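Long-range contacts in Cap5O (Staphylococcus aureus, PDB 3OJO), which acts as the NAD-binding UDP-N-acetyl-mannosamine dehydrogenase involved in capsular polysaccharide biosynthesis: residues H175-I180 against Q200-E205; D154-H159 against T184-E189; V318-L323 against L379-H384. One frame throughout, in Å; residues are numbered along the deposited sequence.

The three contacts illustrate how contact chemistry changes with place in the fold. Contact 1 lies largely at the surface and pairs the last two strands of the NAD-binding sheet, with an asparagine side chain supplying the acceptor just before the strands begin. Contact 2 is buried and works through a cysteine rather than backbone pairing. Within the beta-alpha-beta unit of 178-182, 185-195 and 203-207, contact 1 pairs the two strands, and contact 2 seats the connecting helix on the neighbouring strand 156-159; they touch where Ile180 packs on Val158 and Ile188. Contact 3, on the opposite side of the chain's centre and about 37 Å from contact 1 between centres, repeats parallel pairing in the UDP-binding domain, buried and lined mainly with apolar side chains.

Contact 1: residues H175-I180 against Q200-E205; sequences HNNRII and QGEMIE
Asn177 meets Glu202 just ahead of the paired strands, and its side chain supplies the acceptor there: Glu202 N donates to Asn177 OD1 at 3.1 Å, from above the amide plane rather than along a lone pair. With CG anti to its own carbonyl carbon (chi1 -67°), the amide is carried across to segment 200-205, where OD1 also lies 3.3 Å from Glu202 CB. From here on backbone groups alternate. Arg178 N takes Glu202 O at 2.7 Å, Arg178 O receives Ile204 N at 2.7 Å, and Ile180 N closes on Ile204 O at 2.8 Å, the last nearly straight at 171°. Ile180 also bonds the backbone of Thr206, and Gln200 and Gly201 that of Val174. This is the parallel pairing expected within a right-handed beta-alpha-beta crossover, in which helix 185-195 links strand 178-182 to strand 203-207 at the margin of the Rossmann-type NAD-binding sheet. On the face bearing Arg178 and Met203, Ile180 CD1 packs 4.0 Å from Met203 SD, and Tyr195 of the connecting helix covers both. The guanidinium of Arg178 turns away, to a salt bridge with Glu162 and a hydrogen bond to Leu173 O, while Glu205 pairs with Lys192. On the other face the methyl end of Ile204 lies 3.8 Å from Asn177, CD1 against CB, and Met249 of the second subunit packs on both Ile179 and Ile204.

Contact 2: residues D154-H159 against T184-E189; sequences DIYLVH and TKACIE
Tyr156 and Cys187 bring the backbones closest, their CA atoms 4.6 Å apart, where strand 156-159 passes the first turn of helix 185-195 with the two short axes 72° apart. Cys187 does most of the work. Its SG, anti to the carbonyl carbon at chi1 -62°, is directed back toward the start of the helix and toward the strand, and there it accepts a hydrogen bond from Leu157 N at 3.3 Å. The CB of the same residue sits 3.3 Å from Leu157 O, so the cysteine is pressed against the strand backbone by both its carbon and its sulfur. Tyr156 lies next to it: the CB of the tyrosine touches the thiol sulfur, and its ring slants past the helix start, with CE1 3.9 Å from Ala186 CB. Two residues along the strand, Val158 extends CG2 to within 3.2 Å of Cys187 O, a close approach of a methyl to a carbonyl.

The N-terminal end of the helix is closed by a capping box. Thr184, the N-cap residue, accepts from Cys187 N through OG1 at 3.2 Å, and Cys187 SG in turn accepts a weak hydrogen bond from Thr184 N. Around this junction, strand 124-127 pairs with 156-159 and packs against Tyr156 and Val158, while the Leu157 side chain turns to Met136 and Val140 of helix 135-145. The chemistry therefore gives one sulfur two backbone donors, Leu157 N from the sheet and, weakly, Thr184 N from the cap, which is consistent with the cysteine side chain anchoring the helix start against this strand of the Rossmann-type domain.

Contact 3: residues V318-L323 against L379-H384; sequences VTVFGL and LILSDH
Phe321 and Leu379 sit at the middle of a parallel pairing between strands 317-321 and 377-380, neighbours in the five-stranded parallel sheet of the UDP-binding domain, as assigned by family. Leu379 uses both its backbone groups: its N donates to Thr319 O at 2.7 Å, and its O accepts from Phe321 N, also at 2.7 Å. Past the end of strand 377-380, Leu381 N is held by Phe321 O at 3.0 Å and, more weakly, so is Ser382 N; one carbonyl thus receives two successive amides as segment 379-384 leaves the sheet.

Side chains divide between the faces. On the one bearing Val320 and Leu379, Val320 CG1 packs 3.7 Å from Leu381 CD1, and Val318 CG2 lies against Leu379 CB; Val302 of helix 286-312 covers both leucines. On the other, Phe321 CB meets Ile380 CG1 at 4.0 Å, while the phenyl ring leads off to Tyr355 and Phe387. At the strand end Gly322 has a positive phi of 99°, a conformation suited to glycine, and the Ser382 side chain fits directly against it, OG 3.3 Å from Gly322 C.

A second shell positions these groups. The hydroxyl of Ser382 is bonded to Thr324 O, and the His384 ring, one face of which is met by Ser382 CB offset toward the rim, bonds Asp328 N through ND1. Asp356 ties the two segments together, its OD1 accepting from Leu323 N and also bonded to His384 NE2, which lies 4.0 Å from Gly322 CA.

Contact 1: residues H175-I180 against Q200-E205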
# COMPACT_ATOMS: atom_id res chain seq x y z
N HIS B 175 4.04 -2.01 28.58
CA HIS B 175 3.18 -2.98 27.89
C HIS B 175 3.34 -3.23 26.39
O HIS B 175 2.83 -4.24 25.89
CB HIS B 175 1.71 -2.77 28.27
CG HIS B 175 1.48 -2.87 29.75
ND1 HIS B 175 1.17 -1.76 30.51
CD2 HIS B 175 1.59 -3.95 30.56
CE1 HIS B 175 1.06 -2.20 31.75
NE2 HIS B 175 1.32 -3.50 31.83
N ASN B 176 4.04 -2.35 25.67
CA ASN B 176 4.27 -2.53 24.24
C ASN B 176 5.25 -3.66 23.98
O ASN B 176 6.23 -3.81 24.71
CB ASN B 176 4.86 -1.26 23.61
CG ASN B 176 3.87 -0.27 23.06
OD1 ASN B 176 2.67 -0.31 23.33
ND2 ASN B 176 4.38 0.65 22.25
N ASN B 177 5.02 -4.38 22.87
CA ASN B 177 5.93 -5.39 22.36
C ASN B 177 7.14 -4.62 21.83
O ASN B 177 7.01 -3.50 21.32
CB ASN B 177 5.29 -6.23 21.27
CG ASN B 177 4.15 -7.10 21.74
OD1 ASN B 177 3.86 -7.23 22.92
ND2 ASN B 177 3.51 -7.76 20.79
N ARG B 178 8.31 -5.19 22.01
CA ARG B 178 9.54 -4.51 21.71
C ARG B 178 10.41 -5.32 20.78
O ARG B 178 10.56 -6.53 20.97
CB ARG B 178 10.25 -4.32 23.06
CG ARG B 178 11.14 -3.12 23.11
CD ARG B 178 11.58 -2.84 24.53
NE ARG B 178 10.72 -1.84 25.17
CZ ARG B 178 10.87 -0.53 25.04
NH1 ARG B 178 11.83 -0.04 24.26
NH2 ARG B 178 10.05 0.30 25.67
N ILE B 179 11.02 -4.65 19.80
CA ILE B 179 11.95 -5.26 18.88
C ILE B 179 13.38 -5.06 19.43
O ILE B 179 13.79 -3.93 19.68
CB ILE B 179 11.77 -4.72 17.43
CG1 ILE B 179 10.39 -5.09 16.86
CG2 ILE B 179 12.91 -5.18 16.52
CD1 ILE B 179 10.03 -4.42 15.61
N ILE B 180 14.11 -6.18 19.64
CA ILE B 180 15.49 -6.17 20.12
C ILE B 180 16.33 -6.62 18.94
O ILE B 180 16.35 -7.82 18.63
CB ILE B 180 15.72 -7.08 21.39
CG1 ILE B 180 14.64 -6.89 22.52
CG2 ILE B 180 17.17 -7.04 21.91
CD1 ILE B 180 14.63 -5.58 23.27
N GLN B 200 6.97 -5.66 30.30
CA GLN B 200 6.00 -6.74 30.47
C GLN B 200 5.51 -7.22 29.10
O GLN B 200 5.01 -8.34 28.97
CB GLN B 200 4.83 -6.28 31.35
CG GLN B 200 5.12 -6.43 32.84
CD GLN B 200 4.20 -5.60 33.70
OE1 GLN B 200 2.99 -5.86 33.81
NE2 GLN B 200 4.77 -4.60 34.37
N GLY B 201 5.68 -6.37 28.08
CA GLY B 201 5.33 -6.68 26.70
C GLY B 201 6.26 -7.73 26.13
O GLY B 201 7.26 -8.08 26.76
N GLU B 202 5.93 -8.25 24.96
CA GLU B 202 6.72 -9.28 24.28
C GLU B 202 8.00 -8.67 23.75
O GLU B 202 7.99 -7.53 23.31
CB GLU B 202 5.87 -9.89 23.14
CG GLU B 202 6.52 -10.98 22.30
CD GLU B 202 5.85 -11.27 20.97
OE1 GLU B 202 6.55 -11.74 20.04
OE2 GLU B 202 4.62 -11.03 20.85
N MET B 203 9.10 -9.41 23.80
CA MET B 203 10.37 -8.95 23.26
C MET B 203 10.71 -9.80 22.05
O MET B 203 10.99 -10.99 22.18
CB MET B 203 11.47 -8.96 24.31
CG MET B 203 11.21 -7.99 25.43
SD MET B 203 12.74 -7.53 26.23
CE MET B 203 12.21 -7.57 27.90
N ILE B 204 10.61 -9.20 20.87
CA ILE B 204 10.87 -9.85 19.59
C ILE B 204 12.38 -9.79 19.35
O ILE B 204 12.98 -8.71 19.39
CB ILE B 204 10.00 -9.23 18.43
CG1 ILE B 204 8.49 -9.44 18.65
CG2 ILE B 204 10.37 -9.81 17.09
CD1 ILE B 204 7.81 -8.46 19.51
N GLU B 205 12.98 -10.96 19.18
CA GLU B 205 14.41 -11.11 18.97
C GLU B 205 14.71 -11.18 17.50
O GLU B 205 14.11 -11.99 16.79
CB GLU B 205 14.94 -12.38 19.65
CG GLU B 205 14.78 -12.39 21.16
CD GLU B 205 15.16 -13.70 21.81
OE1 GLU B 205 16.03 -14.40 21.25
OE2 GLU B 205 14.56 -14.04 22.86

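Contact 2: residues D154-H159 against T184-E189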
# COMPACT_ATOMS: atom_id res chain seq x y z
N ASP B 154 33.27 -8.04 23.76
CA ASP B 154 33.66 -6.93 24.64
C ASP B 154 32.51 -5.94 24.91
O ASP B 154 32.36 -5.48 26.04
CB ASP B 154 34.88 -6.19 24.08
CG ASP B 154 36.07 -7.04 23.72
OD1 ASP B 154 36.46 -7.89 24.53
OD2 ASP B 154 36.67 -6.80 22.65
N ILE B 155 31.73 -5.58 23.87
CA ILE B 155 30.58 -4.66 23.97
C ILE B 155 29.38 -5.16 23.18
O ILE B 155 29.53 -5.83 22.15
CB ILE B 155 30.88 -3.18 23.65
CG1 ILE B 155 31.55 -2.99 22.29
CG2 ILE B 155 31.57 -2.45 24.78
CD1 ILE B 155 30.54 -2.68 21.24
N TYR B 156 28.18 -4.75 23.60
CA TYR B 156 26.96 -5.19 22.96
C TYR B 156 26.23 -4.06 22.26
O TYR B 156 25.99 -3.01 22.86
CB TYR B 156 26.08 -5.98 23.92
CG TYR B 156 26.86 -7.07 24.63
CD1 TYR B 156 27.26 -8.22 23.95
CD2 TYR B 156 27.27 -6.92 25.95
CE1 TYR B 156 28.03 -9.20 24.57
CE2 TYR B 156 28.04 -7.89 26.58
CZ TYR B 156 28.42 -9.03 25.89
OH TYR B 156 29.19 -10.00 26.51
N LEU B 157 25.95 -4.26 20.96
CA LEU B 157 25.27 -3.28 20.12
C LEU B 157 23.83 -3.71 19.80
O LEU B 157 23.62 -4.69 19.10
CB LEU B 157 26.06 -3.03 18.83
CG LEU B 157 27.43 -2.36 18.89
CD1 LEU B 157 27.93 -2.06 17.47
CD2 LEU B 157 27.41 -1.08 19.70
N VAL B 158 22.85 -2.97 20.36
CA VAL B 158 21.41 -3.20 20.20
C VAL B 158 20.71 -1.98 19.56
O VAL B 158 20.95 -0.85 19.98
CB VAL B 158 20.71 -3.52 21.55
CG1 VAL B 158 19.21 -3.81 21.38
CG2 VAL B 158 21.40 -4.64 22.31
N HIS B 159 19.83 -2.22 18.57
CA HIS B 159 18.93 -1.23 18.04
C HIS B 159 17.58 -1.67 18.53
O HIS B 159 17.12 -2.75 18.19
CB HIS B 159 18.90 -1.13 16.50
CG HIS B 159 17.87 -0.14 15.99
ND1 HIS B 159 17.80 1.16 16.47
CD2 HIS B 159 16.90 -0.30 15.05
CE1 HIS B 159 16.78 1.72 15.84
NE2 HIS B 159 16.23 0.89 14.96
N THR B 184 24.90 -9.17 17.05
CA THR B 184 25.22 -10.58 17.27
C THR B 184 24.11 -11.16 18.15
O THR B 184 23.29 -10.41 18.71
CB THR B 184 26.60 -10.76 17.95
OG1 THR B 184 26.54 -10.34 19.32
CG2 THR B 184 27.74 -10.06 17.19
N LYS B 185 24.09 -12.50 18.31
CA LYS B 185 23.11 -13.19 19.15
C LYS B 185 23.36 -12.85 20.64
O LYS B 185 22.42 -12.82 21.44
CB LYS B 185 23.13 -14.71 18.86
CG LYS B 185 22.67 -15.09 17.43
CD LYS B 185 23.37 -16.37 16.84
CE LYS B 185 22.93 -16.77 15.43
NZ LYS B 185 23.95 -16.45 14.37
N ALA B 186 24.63 -12.52 21.00
CA ALA B 186 25.02 -12.12 22.35
C ALA B 186 24.46 -10.73 22.69
O ALA B 186 24.00 -10.52 23.82
CB ALA B 186 26.54 -12.12 22.48
N CYS B 187 24.47 -9.81 21.68
CA CYS B 187 23.93 -8.44 21.74
C CYS B 187 22.44 -8.49 22.05
O CYS B 187 21.96 -7.75 22.92
CB CYS B 187 24.20 -7.69 20.44
SG CYS B 187 25.96 -7.45 20.05
N ILE B 188 21.72 -9.45 21.41
CA ILE B 188 20.30 -9.71 21.63
C ILE B 188 20.03 -10.04 23.10
O ILE B 188 19.08 -9.52 23.68
CB ILE B 188 19.74 -10.80 20.66
CG1 ILE B 188 19.92 -10.38 19.18
CG2 ILE B 188 18.28 -11.11 20.96
CD1 ILE B 188 19.91 -11.55 18.11
N GLU B 189 20.88 -10.89 23.70
CA GLU B 189 20.76 -11.29 25.11
C GLU B 189 20.98 -10.13 26.07
O GLU B 189 20.25 -10.00 27.06
CB GLU B 189 21.69 -12.47 25.43
CG GLU B 189 21.29 -13.78 24.77
CD GLU B 189 19.87 -14.27 25.04
OE1 GLU B 189 19.48 -14.34 26.23
OE2 GLU B 189 19.15 -14.56 24.05

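Contact 3: residues V318-L323 against L379-H384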
# COMPACT_ATOMS: atom_id res chain seq x y z
N VAL B 318 -8.46 33.89 4.76
CA VAL B 318 -8.52 32.44 4.93
C VAL B 318 -7.99 32.13 6.32
O VAL B 318 -6.87 32.52 6.66
CB VAL B 318 -7.80 31.59 3.83
CG1 VAL B 318 -6.32 31.91 3.74
CG2 VAL B 318 -8.02 30.09 4.05
N THR B 319 -8.82 31.44 7.14
CA THR B 319 -8.43 31.03 8.48
C THR B 319 -8.00 29.57 8.47
O THR B 319 -8.81 28.67 8.25
CB THR B 319 -9.52 31.32 9.52
OG1 THR B 319 -9.91 32.69 9.42
CG2 THR B 319 -9.07 31.03 10.94
N VAL B 320 -6.72 29.33 8.71
CA VAL B 320 -6.15 27.99 8.80
C VAL B 320 -6.49 27.42 10.19
O VAL B 320 -6.31 28.11 11.20
CB VAL B 320 -4.63 28.01 8.47
CG1 VAL B 320 -3.90 26.79 9.02
CG2 VAL B 320 -4.39 28.17 6.98
N PHE B 321 -7.01 26.19 10.22
CA PHE B 321 -7.37 25.46 11.43
C PHE B 321 -6.41 24.26 11.57
O PHE B 321 -6.57 23.24 10.90
CB PHE B 321 -8.84 25.00 11.36
CG PHE B 321 -9.87 25.93 11.96
CD1 PHE B 321 -11.05 25.44 12.49
CD2 PHE B 321 -9.66 27.31 11.97
CE1 PHE B 321 -12.01 26.30 13.03
CE2 PHE B 321 -10.62 28.17 12.53
CZ PHE B 321 -11.79 27.66 13.05
N GLY B 322 -5.40 24.42 12.41
CA GLY B 322 -4.38 23.42 12.63
C GLY B 322 -3.11 23.69 11.84
O GLY B 322 -3.17 23.93 10.63
N LEU B 323 -1.96 23.66 12.53
CA LEU B 323 -0.63 23.89 11.95
C LEU B 323 0.31 22.68 12.17
O LEU B 323 1.47 22.72 11.79
CB LEU B 323 -0.01 25.16 12.54
CG LEU B 323 -0.55 26.54 12.16
CD1 LEU B 323 0.22 27.59 12.90
CD2 LEU B 323 -0.33 26.85 10.71
N LEU B 379 -10.01 26.84 6.59
CA LEU B 379 -9.22 25.75 6.04
C LEU B 379 -8.78 24.78 7.13
O LEU B 379 -7.95 25.13 7.96
CB LEU B 379 -8.02 26.32 5.25
CG LEU B 379 -7.21 25.36 4.38
CD1 LEU B 379 -8.09 24.64 3.34
CD2 LEU B 379 -6.07 26.09 3.69
N ILE B 380 -9.34 23.55 7.12
CA ILE B 380 -8.95 22.54 8.10
C ILE B 380 -7.79 21.62 7.61
O ILE B 380 -7.95 20.81 6.70
CB ILE B 380 -10.13 21.78 8.74
CG1 ILE B 380 -11.29 22.75 9.05
CG2 ILE B 380 -9.65 21.02 9.99
CD1 ILE B 380 -12.40 22.17 9.79
N LEU B 381 -6.63 21.79 8.25
CA LEU B 381 -5.37 21.12 7.91
C LEU B 381 -4.85 20.13 8.95
O LEU B 381 -3.95 19.36 8.62
CB LEU B 381 -4.28 22.15 7.55
CG LEU B 381 -4.60 23.21 6.52
CD1 LEU B 381 -3.47 24.15 6.41
CD2 LEU B 381 -4.93 22.60 5.16
N SER B 382 -5.45 20.11 10.17
CA SER B 382 -5.11 19.17 11.26
C SER B 382 -6.36 18.49 11.81
O SER B 382 -7.41 19.11 11.85
CB SER B 382 -4.35 19.86 12.38
OG SER B 382 -3.15 20.43 11.87
N ASP B 383 -6.25 17.22 12.22
CA ASP B 383 -7.38 16.47 12.76
C ASP B 383 -7.45 16.51 14.32
O ASP B 383 -7.57 15.47 14.99
CB ASP B 383 -7.45 15.03 12.17
CG ASP B 383 -6.25 14.13 12.43
OD1 ASP B 383 -5.24 14.62 12.99
OD2 ASP B 383 -6.31 12.95 12.04
N HIS B 384 -7.39 17.73 14.88
CA HIS B 384 -7.51 17.97 16.31
C HIS B 384 -8.90 17.58 16.79
O HIS B 384 -9.88 17.87 16.10
CB HIS B 384 -7.25 19.45 16.62
CG HIS B 384 -5.85 19.89 16.36
ND1 HIS B 384 -4.77 19.16 16.79
CD2 HIS B 384 -5.41 21.02 15.76
CE1 HIS B 384 -3.70 19.83 16.42
NE2 HIS B 384 -4.03 20.96 15.80